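Local coordinates for protein N-acetylglucosamine-6-phosphate deacetylase (Thermotoga maritima, PDB 1O12) that probably removes the acetyl group from N-acetylglucosamine 6-phosphate by hydrolysis in amino-sugar breakdown, using a divalent metal cation bound in each subunit, at residues 59-64 and 263-268; 123-128 and 161-166; 128-133 and 143-148; 188-193 and 213-218; 208-213 and 234-239. All coordinates share one frame; numbering follows the deposited sequence.

Contact 1 of 5, residues 59-64 and 263-268; sequences DPHIHG and VLVTDS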
# COMPACT_ATOMS: atom_id res chain seq x y z
N ASP A 59 -7.33 12.41 21.45
CA ASP A 59 -8.04 11.20 21.06
C ASP A 59 -9.38 11.62 20.47
O ASP A 59 -10.31 11.94 21.20
CB ASP A 59 -8.27 10.26 22.25
CG ASP A 59 -8.66 8.85 21.80
OD1 ASP A 59 -8.99 8.70 20.61
OD2 ASP A 59 -8.65 7.90 22.61
N PRO A 60 -9.49 11.60 19.13
CA PRO A 60 -10.73 12.00 18.47
C PRO A 60 -11.72 10.88 18.33
O PRO A 60 -12.80 11.07 17.76
CB PRO A 60 -10.23 12.49 17.11
CG PRO A 60 -9.13 11.47 16.81
CD PRO A 60 -8.41 11.33 18.14
N HIS A 61 -11.37 9.71 18.86
CA HIS A 61 -12.24 8.56 18.73
C HIS A 61 -12.18 7.63 19.94
O HIS A 61 -11.36 6.72 19.97
CB HIS A 61 -11.85 7.77 17.47
CG HIS A 61 -12.90 6.80 17.02
ND1 HIS A 61 -12.89 6.23 15.77
CD2 HIS A 61 -13.99 6.30 17.65
CE1 HIS A 61 -13.92 5.42 15.64
NE2 HIS A 61 -14.61 5.45 16.77
N ILE A 62 -13.04 7.88 20.92
CA ILE A 62 -13.13 7.05 22.13
C ILE A 62 -14.58 7.08 22.63
O ILE A 62 -15.15 8.15 22.84
CB ILE A 62 -12.16 7.55 23.26
CG1 ILE A 62 -12.46 6.83 24.58
CG2 ILE A 62 -12.27 9.05 23.44
CD1 ILE A 62 -11.50 7.19 25.71
N HIS A 63 -15.16 5.89 22.84
CA HIS A 63 -16.55 5.74 23.30
C HIS A 63 -16.71 5.88 24.81
O HIS A 63 -17.62 6.54 25.30
CB HIS A 63 -17.08 4.37 22.86
CG HIS A 63 -16.93 4.12 21.39
ND1 HIS A 63 -17.81 4.63 20.47
CD2 HIS A 63 -15.95 3.52 20.68
CE1 HIS A 63 -17.37 4.36 19.25
NE2 HIS A 63 -16.24 3.69 19.35
N GLY A 64 -15.82 5.23 25.55
CA GLY A 64 -15.87 5.23 26.99
C GLY A 64 -14.60 4.58 27.47
O GLY A 64 -13.77 4.16 26.64
N VAL A 263 -3.36 9.12 12.19
CA VAL A 263 -3.91 9.71 13.38
C VAL A 263 -4.12 8.63 14.42
O VAL A 263 -4.92 7.72 14.21
CB VAL A 263 -5.24 10.39 13.06
CG1 VAL A 263 -6.11 10.51 14.31
CG2 VAL A 263 -4.96 11.76 12.52
N LEU A 264 -3.41 8.71 15.54
CA LEU A 264 -3.60 7.67 16.55
C LEU A 264 -4.98 7.84 17.17
O LEU A 264 -5.47 8.96 17.32
CB LEU A 264 -2.50 7.74 17.61
CG LEU A 264 -1.50 6.58 17.59
CD1 LEU A 264 -1.30 6.10 16.18
CD2 LEU A 264 -0.18 6.99 18.20
N VAL A 265 -5.60 6.73 17.53
CA VAL A 265 -6.95 6.76 18.07
C VAL A 265 -7.06 5.58 19.05
O VAL A 265 -6.31 4.60 18.96
CB VAL A 265 -7.95 6.63 16.86
CG1 VAL A 265 -8.95 5.58 17.11
CG2 VAL A 265 -8.59 7.98 16.55
N THR A 266 -8.01 5.64 19.97
CA THR A 266 -8.15 4.56 20.92
C THR A 266 -9.34 3.63 20.59
O THR A 266 -9.18 2.41 20.63
CB THR A 266 -8.26 5.18 22.35
OG1 THR A 266 -7.44 4.44 23.26
CG2 THR A 266 -9.69 5.23 22.83
N ASP A 267 -10.49 4.21 20.23
CA ASP A 267 -11.71 3.44 19.91
C ASP A 267 -12.03 2.60 21.14
O ASP A 267 -12.63 1.53 21.06
CB ASP A 267 -11.50 2.56 18.67
CG ASP A 267 -12.83 1.93 18.13
OD1 ASP A 267 -13.87 2.62 17.99
OD2 ASP A 267 -12.81 0.72 17.80
N SER A 268 -11.61 3.10 22.28
CA SER A 268 -11.81 2.46 23.56
C SER A 268 -13.29 2.45 23.98
O SER A 268 -14.07 3.33 23.60
CB SER A 268 -10.98 3.23 24.59
OG SER A 268 -11.22 2.84 25.92

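Contact 2 of 5, residues 123-128 and 161-166; sequences GVHLEG and MLTFAP. With FE (Fe (III) ion), chain C.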
# COMPACT_ATOMS: atom_id res chain seq x y z
N GLY A 123 -15.68 18.09 22.08
CA GLY A 123 -17.03 17.93 21.59
C GLY A 123 -17.42 16.48 21.41
O GLY A 123 -16.95 15.57 22.12
N VAL A 124 -18.26 16.26 20.40
CA VAL A 124 -18.76 14.94 20.13
C VAL A 124 -18.46 14.44 18.74
O VAL A 124 -18.60 15.18 17.77
CB VAL A 124 -20.28 14.92 20.37
CG1 VAL A 124 -20.90 13.61 19.84
CG2 VAL A 124 -20.54 15.08 21.87
N HIS A 125 -18.03 13.19 18.66
CA HIS A 125 -17.74 12.54 17.38
C HIS A 125 -18.89 11.58 17.15
O HIS A 125 -19.10 10.61 17.91
CB HIS A 125 -16.40 11.79 17.41
CG HIS A 125 -16.12 10.97 16.19
ND1 HIS A 125 -14.92 10.30 16.00
CD2 HIS A 125 -16.88 10.69 15.10
CE1 HIS A 125 -14.97 9.63 14.86
NE2 HIS A 125 -16.15 9.85 14.29
N LEU A 126 -19.65 11.89 16.10
CA LEU A 126 -20.82 11.10 15.75
C LEU A 126 -20.44 10.03 14.74
O LEU A 126 -20.36 10.28 13.53
CB LEU A 126 -21.93 12.02 15.20
CG LEU A 126 -22.51 13.14 16.09
CD1 LEU A 126 -23.37 14.08 15.27
CD2 LEU A 126 -23.34 12.56 17.20
N GLU A 127 -20.19 8.83 15.27
CA GLU A 127 -19.84 7.67 14.46
C GLU A 127 -21.16 6.98 14.16
O GLU A 127 -21.72 6.32 15.02
CB GLU A 127 -18.93 6.71 15.23
CG GLU A 127 -18.13 5.78 14.31
CD GLU A 127 -17.67 4.52 15.00
OE1 GLU A 127 -17.02 4.58 16.07
OE2 GLU A 127 -17.96 3.44 14.47
N GLY A 128 -21.63 7.12 12.94
CA GLY A 128 -22.91 6.53 12.61
C GLY A 128 -23.89 7.67 12.90
O GLY A 128 -23.49 8.67 13.48
N MSE A 161 -17.00 16.07 14.77
CA MSE A 161 -16.58 15.12 13.76
C MSE A 161 -17.72 14.17 13.45
O MSE A 161 -18.57 13.91 14.29
CB MSE A 161 -15.37 14.35 14.25
CG MSE A 161 -14.78 13.46 13.22
SE MSE A 161 -13.08 12.70 13.76
CE MSE A 161 -11.90 14.23 13.49
N LEU A 162 -17.72 13.63 12.25
CA LEU A 162 -18.80 12.74 11.87
C LEU A 162 -18.29 11.68 10.94
O LEU A 162 -17.67 12.00 9.93
CB LEU A 162 -19.86 13.58 11.17
CG LEU A 162 -21.17 13.12 10.51
CD1 LEU A 162 -20.99 11.84 9.71
CD2 LEU A 162 -22.20 13.00 11.57
N THR A 163 -18.53 10.41 11.25
CA THR A 163 -18.11 9.33 10.36
C THR A 163 -19.28 8.80 9.51
O THR A 163 -20.28 8.29 10.05
CB THR A 163 -17.49 8.14 11.12
OG1 THR A 163 -16.28 8.56 11.73
CG2 THR A 163 -17.18 6.99 10.15
N PHE A 164 -19.13 8.89 8.19
CA PHE A 164 -20.16 8.45 7.24
C PHE A 164 -19.64 7.54 6.10
O PHE A 164 -18.42 7.48 5.82
CB PHE A 164 -20.82 9.66 6.61
CG PHE A 164 -19.99 10.29 5.53
CD1 PHE A 164 -20.34 10.14 4.19
CD2 PHE A 164 -18.82 10.99 5.85
CE1 PHE A 164 -19.54 10.66 3.19
CE2 PHE A 164 -17.99 11.52 4.85
CZ PHE A 164 -18.36 11.36 3.52
N ALA A 165 -20.58 6.86 5.44
CA ALA A 165 -20.25 6.00 4.32
C ALA A 165 -20.69 6.73 3.04
O ALA A 165 -21.87 6.83 2.77
CB ALA A 165 -20.98 4.67 4.46
N PRO A 166 -19.74 7.24 2.23
CA PRO A 166 -20.01 7.98 0.98
C PRO A 166 -21.03 7.40 -0.03
O PRO A 166 -21.62 8.15 -0.81
CB PRO A 166 -18.63 8.10 0.34
CG PRO A 166 -17.71 8.09 1.52
CD PRO A 166 -18.29 7.00 2.39
FE FE C . -16.59 1.77 14.07

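Contact 3 of 5, residues 128-133 and 143-148; sequences GPYISK and HIRPPS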
# COMPACT_ATOMS: atom_id res chain seq x y z
N GLY A 128 -21.63 7.12 12.94
CA GLY A 128 -22.91 6.53 12.61
C GLY A 128 -23.89 7.67 12.90
O GLY A 128 -23.49 8.67 13.48
N PRO A 129 -25.17 7.52 12.57
CA PRO A 129 -25.82 6.36 11.96
C PRO A 129 -25.84 6.33 10.43
O PRO A 129 -26.44 5.43 9.85
CB PRO A 129 -27.22 6.43 12.53
CG PRO A 129 -27.49 7.95 12.44
CD PRO A 129 -26.16 8.57 12.89
N TYR A 130 -25.21 7.30 9.77
CA TYR A 130 -25.21 7.32 8.31
C TYR A 130 -24.10 6.44 7.70
O TYR A 130 -23.24 6.89 6.92
CB TYR A 130 -25.10 8.76 7.83
CG TYR A 130 -26.00 9.67 8.60
CD1 TYR A 130 -27.38 9.47 8.61
CD2 TYR A 130 -25.48 10.69 9.40
CE1 TYR A 130 -28.22 10.25 9.40
CE2 TYR A 130 -26.30 11.48 10.19
CZ TYR A 130 -27.67 11.25 10.20
OH TYR A 130 -28.47 11.99 11.04
N ILE A 131 -24.15 5.16 8.02
CA ILE A 131 -23.16 4.27 7.51
C ILE A 131 -23.77 3.14 6.72
O ILE A 131 -24.99 3.07 6.55
CB ILE A 131 -22.27 3.71 8.66
CG1 ILE A 131 -23.12 3.04 9.74
CG2 ILE A 131 -21.45 4.86 9.23
CD1 ILE A 131 -22.31 2.51 10.94
N SER A 132 -22.90 2.28 6.22
CA SER A 132 -23.29 1.12 5.44
C SER A 132 -23.67 -0.03 6.38
O SER A 132 -22.94 -0.33 7.34
CB SER A 132 -22.12 0.71 4.56
OG SER A 132 -22.24 -0.61 4.09
N LYS A 133 -24.81 -0.67 6.14
CA LYS A 133 -25.19 -1.80 6.98
C LYS A 133 -24.27 -2.99 6.67
O LYS A 133 -24.04 -3.85 7.53
CB LYS A 133 -26.66 -2.19 6.74
CG LYS A 133 -27.68 -1.17 7.26
CD LYS A 133 -29.02 -1.39 6.59
CE LYS A 133 -30.07 -0.42 7.08
NZ LYS A 133 -31.42 -0.88 6.64
N HIS A 143 -30.62 1.28 13.97
CA HIS A 143 -30.46 2.74 13.97
C HIS A 143 -29.83 3.31 12.69
O HIS A 143 -30.01 4.48 12.37
CB HIS A 143 -29.66 3.19 15.19
CG HIS A 143 -30.31 2.88 16.51
ND1 HIS A 143 -31.56 3.35 16.85
CD2 HIS A 143 -29.86 2.19 17.59
CE1 HIS A 143 -31.85 2.98 18.09
NE2 HIS A 143 -30.83 2.28 18.56
N ILE A 144 -29.09 2.47 11.96
CA ILE A 144 -28.43 2.87 10.72
C ILE A 144 -29.47 3.33 9.70
O ILE A 144 -30.43 2.61 9.43
CB ILE A 144 -27.60 1.70 10.11
CG1 ILE A 144 -26.61 1.15 11.15
CG2 ILE A 144 -26.84 2.20 8.86
CD1 ILE A 144 -25.58 0.19 10.58
N ARG A 145 -29.28 4.50 9.12
CA ARG A 145 -30.24 5.01 8.17
C ARG A 145 -29.55 6.11 7.38
O ARG A 145 -28.47 6.58 7.76
CB ARG A 145 -31.42 5.62 8.93
CG ARG A 145 -30.94 6.69 9.91
CD ARG A 145 -32.05 7.22 10.79
NE ARG A 145 -31.60 8.27 11.72
CZ ARG A 145 -31.00 8.05 12.89
NH1 ARG A 145 -30.75 6.81 13.29
NH2 ARG A 145 -30.66 9.08 13.66
N PRO A 146 -30.17 6.54 6.27
CA PRO A 146 -29.58 7.61 5.45
C PRO A 146 -29.85 8.95 6.09
O PRO A 146 -30.79 9.12 6.86
CB PRO A 146 -30.31 7.46 4.12
CG PRO A 146 -31.67 7.03 4.55
CD PRO A 146 -31.37 5.98 5.61
N PRO A 147 -29.00 9.92 5.80
CA PRO A 147 -29.17 11.27 6.34
C PRO A 147 -30.39 11.92 5.71
O PRO A 147 -30.70 11.69 4.54
CB PRO A 147 -27.87 11.96 5.95
CG PRO A 147 -27.45 11.21 4.70
CD PRO A 147 -27.74 9.79 5.06
N SER A 148 -31.07 12.76 6.49
CA SER A 148 -32.28 13.43 6.03
C SER A 148 -32.16 14.90 6.35
O SER A 148 -31.45 15.27 7.28
CB SER A 148 -33.49 12.87 6.76
OG SER A 148 -33.51 13.35 8.09

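Contact 4 of 5, residues 188-193 and 213-218; sequences HSIATF and GLKPLH. With FE (Fe (III) ion), chain C.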
# COMPACT_ATOMS: atom_id res chain seq x y z
N HIS A 188 -16.96 2.66 7.62
CA HIS A 188 -18.10 1.75 7.60
C HIS A 188 -18.80 1.85 6.27
O HIS A 188 -19.99 2.08 6.19
CB HIS A 188 -19.05 2.11 8.73
CG HIS A 188 -18.46 1.89 10.08
ND1 HIS A 188 -18.24 0.63 10.60
CD2 HIS A 188 -18.01 2.77 11.02
CE1 HIS A 188 -17.69 0.74 11.80
NE2 HIS A 188 -17.54 2.02 12.07
N SER A 189 -18.03 1.68 5.21
CA SER A 189 -18.53 1.84 3.86
C SER A 189 -18.01 0.82 2.86
O SER A 189 -16.96 0.22 3.07
CB SER A 189 -18.17 3.25 3.40
OG SER A 189 -17.91 3.31 2.01
N ILE A 190 -18.75 0.63 1.77
CA ILE A 190 -18.27 -0.27 0.72
C ILE A 190 -18.02 0.55 -0.53
O ILE A 190 -17.76 0.02 -1.59
CB ILE A 190 -19.26 -1.42 0.35
CG1 ILE A 190 -20.65 -0.86 0.09
CG2 ILE A 190 -19.24 -2.48 1.42
CD1 ILE A 190 -21.70 -1.97 0.00
N ALA A 191 -18.09 1.86 -0.39
CA ALA A 191 -17.88 2.76 -1.51
C ALA A 191 -16.62 2.44 -2.33
O ALA A 191 -15.58 2.00 -1.81
CB ALA A 191 -17.81 4.20 -1.01
N THR A 192 -16.73 2.69 -3.62
CA THR A 192 -15.65 2.47 -4.55
C THR A 192 -14.72 3.66 -4.46
O THR A 192 -14.97 4.61 -3.74
CB THR A 192 -16.19 2.39 -5.98
OG1 THR A 192 -16.86 3.62 -6.29
CG2 THR A 192 -17.18 1.23 -6.13
N PHE A 193 -13.63 3.59 -5.22
CA PHE A 193 -12.67 4.66 -5.27
C PHE A 193 -13.29 5.95 -5.80
O PHE A 193 -13.02 7.04 -5.28
CB PHE A 193 -11.51 4.27 -6.17
CG PHE A 193 -10.52 5.37 -6.40
CD1 PHE A 193 -9.57 5.67 -5.44
CD2 PHE A 193 -10.54 6.09 -7.59
CE1 PHE A 193 -8.65 6.67 -5.65
CE2 PHE A 193 -9.61 7.11 -7.81
CZ PHE A 193 -8.67 7.40 -6.83
N GLY A 213 -13.75 -2.08 8.61
CA GLY A 213 -15.02 -1.55 8.13
C GLY A 213 -15.00 -0.98 6.73
O GLY A 213 -15.74 -0.05 6.42
N LEU A 214 -14.15 -1.53 5.88
CA LEU A 214 -14.05 -1.07 4.50
C LEU A 214 -13.88 -2.25 3.56
O LEU A 214 -13.47 -3.35 3.99
CB LEU A 214 -12.86 -0.13 4.35
CG LEU A 214 -12.90 1.11 5.26
CD1 LEU A 214 -11.47 1.51 5.60
CD2 LEU A 214 -13.68 2.24 4.58
N LYS A 215 -14.20 -2.06 2.29
CA LYS A 215 -14.00 -3.14 1.36
C LYS A 215 -12.47 -3.16 1.19
O LYS A 215 -11.81 -2.11 1.20
CB LYS A 215 -14.66 -2.84 0.02
CG LYS A 215 -14.61 -4.01 -0.95
CD LYS A 215 -15.87 -4.90 -0.88
CE LYS A 215 -17.08 -4.25 -1.54
NZ LYS A 215 -18.30 -5.05 -1.30
N PRO A 216 -11.87 -4.36 1.08
CA PRO A 216 -10.43 -4.49 0.90
C PRO A 216 -9.93 -3.86 -0.41
O PRO A 216 -10.71 -3.41 -1.26
CB PRO A 216 -10.22 -6.00 0.90
CG PRO A 216 -11.31 -6.49 1.84
CD PRO A 216 -12.49 -5.66 1.40
N LEU A 217 -8.61 -3.86 -0.56
CA LEU A 217 -7.97 -3.33 -1.74
C LEU A 217 -7.93 -4.44 -2.81
O LEU A 217 -7.34 -5.51 -2.61
CB LEU A 217 -6.57 -2.88 -1.38
CG LEU A 217 -5.69 -2.36 -2.50
CD1 LEU A 217 -5.92 -0.90 -2.64
CD2 LEU A 217 -4.22 -2.63 -2.18
N HIS A 218 -8.56 -4.18 -3.95
CA HIS A 218 -8.56 -5.13 -5.04
C HIS A 218 -7.73 -4.63 -6.23
O HIS A 218 -7.49 -3.42 -6.36
CB HIS A 218 -10.01 -5.43 -5.49
CG HIS A 218 -10.79 -6.19 -4.47
ND1 HIS A 218 -10.34 -7.37 -3.91
CD2 HIS A 218 -11.97 -5.91 -3.86
CE1 HIS A 218 -11.21 -7.79 -3.01
NE2 HIS A 218 -12.21 -6.92 -2.96
FE FE C . -16.59 1.77 14.07

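Contact 5 of 5, residues 208-213 and 234-239; sequences THFPNG and VKLELI. With FE (Fe (III) ion), chain C.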
# COMPACT_ATOMS: atom_id res chain seq x y z
N THR A 208 -11.96 6.76 8.88
CA THR A 208 -12.19 6.27 10.25
C THR A 208 -11.68 4.83 10.43
O THR A 208 -11.97 3.94 9.63
CB THR A 208 -13.73 6.42 10.63
OG1 THR A 208 -14.07 7.81 10.60
CG2 THR A 208 -14.06 5.89 12.03
N HIS A 209 -10.95 4.63 11.53
CA HIS A 209 -10.23 3.39 11.87
C HIS A 209 -9.96 2.48 10.67
O HIS A 209 -10.62 1.46 10.45
CB HIS A 209 -10.86 2.62 13.05
CG HIS A 209 -12.31 2.33 12.91
ND1 HIS A 209 -12.89 1.97 11.71
CD2 HIS A 209 -13.32 2.34 13.82
CE1 HIS A 209 -14.18 1.78 11.89
NE2 HIS A 209 -14.47 2.00 13.16
N PHE A 210 -8.96 2.91 9.89
CA PHE A 210 -8.47 2.24 8.69
C PHE A 210 -7.69 0.99 9.12
O PHE A 210 -6.86 1.06 10.03
CB PHE A 210 -7.54 3.20 7.94
CG PHE A 210 -6.89 2.62 6.71
CD1 PHE A 210 -7.42 2.86 5.45
CD2 PHE A 210 -5.73 1.85 6.81
CE1 PHE A 210 -6.83 2.36 4.31
CE2 PHE A 210 -5.12 1.34 5.68
CZ PHE A 210 -5.66 1.59 4.43
N PRO A 211 -7.92 -0.15 8.46
CA PRO A 211 -8.86 -0.35 7.36
C PRO A 211 -10.09 -1.13 7.80
O PRO A 211 -10.79 -1.70 6.97
CB PRO A 211 -8.04 -1.16 6.39
CG PRO A 211 -7.41 -2.14 7.34
CD PRO A 211 -6.99 -1.29 8.53
N ASN A 212 -10.34 -1.17 9.10
CA ASN A 212 -11.51 -1.92 9.57
C ASN A 212 -12.80 -1.26 9.06
O ASN A 212 -12.94 -0.04 9.06
CB ASN A 212 -11.56 -1.98 11.10
CG ASN A 212 -10.19 -2.25 11.74
OD1 ASN A 212 -9.55 -1.33 12.29
ND2 ASN A 212 -9.74 -3.51 11.69
N GLY A 213 -13.75 -2.08 8.61
CA GLY A 213 -15.02 -1.55 8.13
C GLY A 213 -15.00 -0.98 6.73
O GLY A 213 -15.74 -0.05 6.42
N VAL A 234 -4.93 12.54 2.70
CA VAL A 234 -6.06 11.89 3.38
C VAL A 234 -5.39 11.25 4.60
O VAL A 234 -4.45 10.45 4.44
CB VAL A 234 -6.68 10.73 2.55
CG1 VAL A 234 -7.48 9.81 3.46
CG2 VAL A 234 -7.56 11.26 1.47
N LYS A 235 -5.85 11.57 5.80
CA LYS A 235 -5.22 10.96 6.96
C LYS A 235 -5.99 9.70 7.37
O LYS A 235 -7.19 9.60 7.13
CB LYS A 235 -5.16 11.96 8.12
CG LYS A 235 -4.52 13.30 7.76
CD LYS A 235 -4.15 14.07 9.02
CE LYS A 235 -3.55 15.43 8.70
NZ LYS A 235 -2.50 15.34 7.64
N LEU A 236 -5.30 8.74 7.99
CA LEU A 236 -5.96 7.51 8.38
C LEU A 236 -5.87 7.31 9.87
O LEU A 236 -4.78 7.43 10.45
CB LEU A 236 -5.32 6.30 7.70
CG LEU A 236 -4.99 6.37 6.21
CD1 LEU A 236 -4.36 5.06 5.75
CD2 LEU A 236 -6.27 6.64 5.43
N GLU A 237 -6.98 7.01 10.53
CA GLU A 237 -6.84 6.78 11.94
C GLU A 237 -6.53 5.28 12.12
O GLU A 237 -7.04 4.45 11.39
CB GLU A 237 -8.08 7.29 12.72
CG GLU A 237 -9.33 6.48 12.70
CD GLU A 237 -10.48 7.12 13.49
OE1 GLU A 237 -11.41 6.39 13.85
OE2 GLU A 237 -10.48 8.36 13.74
N LEU A 238 -5.66 4.96 13.06
CA LEU A 238 -5.26 3.58 13.30
C LEU A 238 -5.40 3.16 14.78
O LEU A 238 -4.97 3.89 15.67
CB LEU A 238 -3.80 3.38 12.91
CG LEU A 238 -3.16 3.79 11.59
CD1 LEU A 238 -1.71 3.26 11.62
CD2 LEU A 238 -3.92 3.23 10.37
N ILE A 239 -5.97 2.00 15.03
CA ILE A 239 -6.08 1.51 16.40
C ILE A 239 -4.87 0.60 16.65
O ILE A 239 -4.87 -0.53 16.16
CB ILE A 239 -7.37 0.71 16.61
CG1 ILE A 239 -8.59 1.61 16.39
CG2 ILE A 239 -7.40 0.09 18.02
CD1 ILE A 239 -9.88 0.84 16.14
FE FE C . -16.59 1.77 14.07
O HOH W 1 -7.45 1.00 12.93

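Contact 1 of 5, residues 59-64 and 263-268
The carboxylate of Asp267 lies over one face of the His61 ring, its CG 4.1 Å above the plane and displaced toward the rim, while CE1 of His63 comes to the edge of the same ring. Toward the His63 ring Asp267 behaves differently: its OD1 sits near the ring plane and accepts from NE2 of His63 at 2.9 Å. Both imidazoles are turned 69° from the carboxylate; His63 NE2 meets OD1 on its anti side, well out of the carboxylate plane. His61 NE2 is angled badly for bonding OD1; the polar atoms of His61 go instead to Glu127 and Glu237. Residues 61-63 form the His-X-His motif that follows the first barrel strand in amidohydrolases. Asp267, the predicted proton donor/acceptor, follows strand 262-265, the eighth, so the contact lies where the barrel closes. Asp59 makes an Asx turn, OD1 accepting from His61 N at 3.1 Å; Thr266 N reaches the same oxygen at 3.3 Å from the opposite face of its plane. Ser268 O is likewise gripped twice. His63 N donates to Ser268 O at 2.9 Å, and Gly64 N reaches Ser268 O at 3.2 Å from above the carbonyl plane. With OG of Ser268 anti to its own nitrogen (chi1 171°), the hydroxyl donates to Gly64 O in the carbonyl plane. CG2 of Val265 touches both CB of His61 and CG of Pro60, 3.5 Å from the latter.

Contact 2 of 5, residues 123-128 and 161-166
NE2 of His125 and OG1 of Thr163 are hydrogen-bonded at 2.9 Å, with the hydroxyl at the edge of the ring near its plane. OG1 is also bonded to Thr208 OG1, and the ring's other nitrogen, ND1, to Pro60 O. Beside this pair run two backbone bonds, both 2.9 Å: Leu126 N to Met161 O and Thr163 N to Leu126 O. They join strands 121-127 and 159-164, third and fourth of the TIM barrel, which are parallel here to within 4°; a weak bond from Gly128 N to Thr163 O extends the pairing. Met161, a selenomethionine, covers one face of the His125 ring. Its CG stands 3.9 Å from the centroid, almost on the ring normal, in a CH-pi contact, and the extended chain (chi2 171°) carries SE on over the same face. Replacing His125 with an alanine would probably cost Thr163 OG1 one of its two partners, rob Pro60 O of the ND1 bond and uncover one flank of the Met161 chain. On the other side of the sheet CB of Leu126 packs against CD2 of Leu162 at 3.8 Å. Glu127 lies alongside Thr163 and binds the iron through OE2 at 2.2 Å; His139 is bonded to that same oxygen, and His188 and His209 complete the protein ligands. Bonded at both nitrogens and covered by Met161, the His125 ring is probably fixed in its rotation, and two bonds hold Thr163 beside Glu127.

Contact 3 of 5, residues 128-133 and 143-148
Pro129, entered through a cis peptide bond, offers its carbonyl to the facing loop: Arg145 N donates to Pro129 O at 3.1 Å from above the carbonyl plane, and CA of Ile144 makes a C-H...O contact with the same oxygen. The chain then folds into an inverse gamma turn centred on Tyr130, with a weak bond from Ile131 N back to Pro129 O. In return, Tyr130 CA makes a C-H...O contact with Arg145 O at 3.4 Å, although neither segment is a regular strand. Both belong to the long connection between barrel strand 121-127 and helix 149-152, which starts directly after the iron ligand Glu127 and doubles back on itself here. The Tyr130 ring is held between two prolines: CG of Pro129 lies over one face toward the rim, and CB of Pro147 over the opposite one, 3.9 Å from the centroid, in a CH-pi contact. Pro129 CG also sits 3.3 Å above the guanidinium plane of Arg145. That side chain starts from the position between backbone N and carbonyl carbon (chi1 56°); its extension to NE gives the reach, and the last turn (chi4 -81°) lays the flat face on Pro129. Its NH2 forms a salt bridge with Glu151, whose carboxylate also takes the Tyr130 hydroxyl, while NH1 bonds Thr97 O. At the other end of the contact Ile144 meets both Ile131 and Lys133: its CD1 lies 3.9 Å from CG1 of Ile131, and its CG2 3.8 Å from the methylene CG of Lys133. Ile131 in turn rests on the iron ligand His188.

Contact 4 of 5, residues 188-193 and 213-218
Residues 188-190 and 213-215 run side by side, only 10° apart in direction, and are joined by a bond from Ser189 N to Gly213 O at 3.1 Å; one residue further, CA of Leu214 makes a C-H...O contact with Ser189 O at 3.5 Å. The His188 ring leads back from this seam to the iron, which NE2 binds at 2.2 Å, while Lys135 O takes ND1 and helps fix the ring's rotation. Gly213 lies beside that ring: a beta carbon here would stand 3.3 Å from His188 ND1. Ser189 OG accepts from Ala191 N at 2.8 Å, making an ST turn, and is bonded as well to Glu167. Farther out, Lys215 starts anti to its backbone nitrogen (chi1 -174°) and then bends at chi2 and chi3, laying CE and NZ across Ile190; NZ comes 3.9 Å from CG2, and its ion pair with Glu134 is long and weak. Pro216 and Leu217 pack against Leu217 and Leu252 of the second subunit. These are the loops after strands 183-186 and 206-207, fifth and sixth of the barrel. In amidohydrolases such loops carry metal-binding histidines, and here Gly213 is also a predicted substrate-binding residue.

Contact 5 of 5, residues 208-213 and 234-239
At the metal end of the amidohydrolase barrel, the loop carrying the iron ligand His209 lies against strand 235-239, its Phe210 packing on Leu236. The backbones join through Phe210 N, which donates to Glu237 O at 2.9 Å. CD1 of Leu236 stands over the middle of the Phe210 ring, 3.5 Å from the centroid, and CB of the cis proline Pro211 covers the opposite face. The anti first torsion (chi1 177°) lays the ring on Leu236, with CD2 of Leu238 near it. An alanine at Phe210 is likely to open a gap, leaving Leu236 CD1 and Pro211 CB without the ring between them. A water ties the segments further, accepting from Ile239 N at 2.8 Å and donating to Phe210 O at 3.0 Å and to Asn212 OD1 at 3.2 Å; Asn212 ND2 is bonded to His244 O. His209 binds iron through NE2 at 2.3 Å; CG2 of Thr208 lies over one ring face, and CD1 of Ile239 touches CB of His209 at 3.7 Å. Glu237 OE1 probably accepts from His209 N as well as from His61, while OE2 forms a salt bridge with Arg206, which probably offsets the charge of this buried carboxylate.

Contact 1 makes the longest closure, bringing the first barrel strand's end at 59-64 to the eighth at 263-268; the other four contacts fall within that span. Next along the chain, contact 2 pairs the third and fourth strands, and within its loop contact 3 folds the connection at 128-133 back on 143-148, the two sharing Gly128. Contacts 4 and 5 cross: contact 4 opens at 188-193, contact 5 opens at 208-213 before contact 4 closes at 213-218, and contact 5 closes at 234-239. Contacts 2, 4 and 5 each supply one iron ligand. Contact 1 adjoins contact 2 and, through neighbouring strands 262-265 and 235-239, contact 5; contact 3 meets contact 4 through Ser132 and His188.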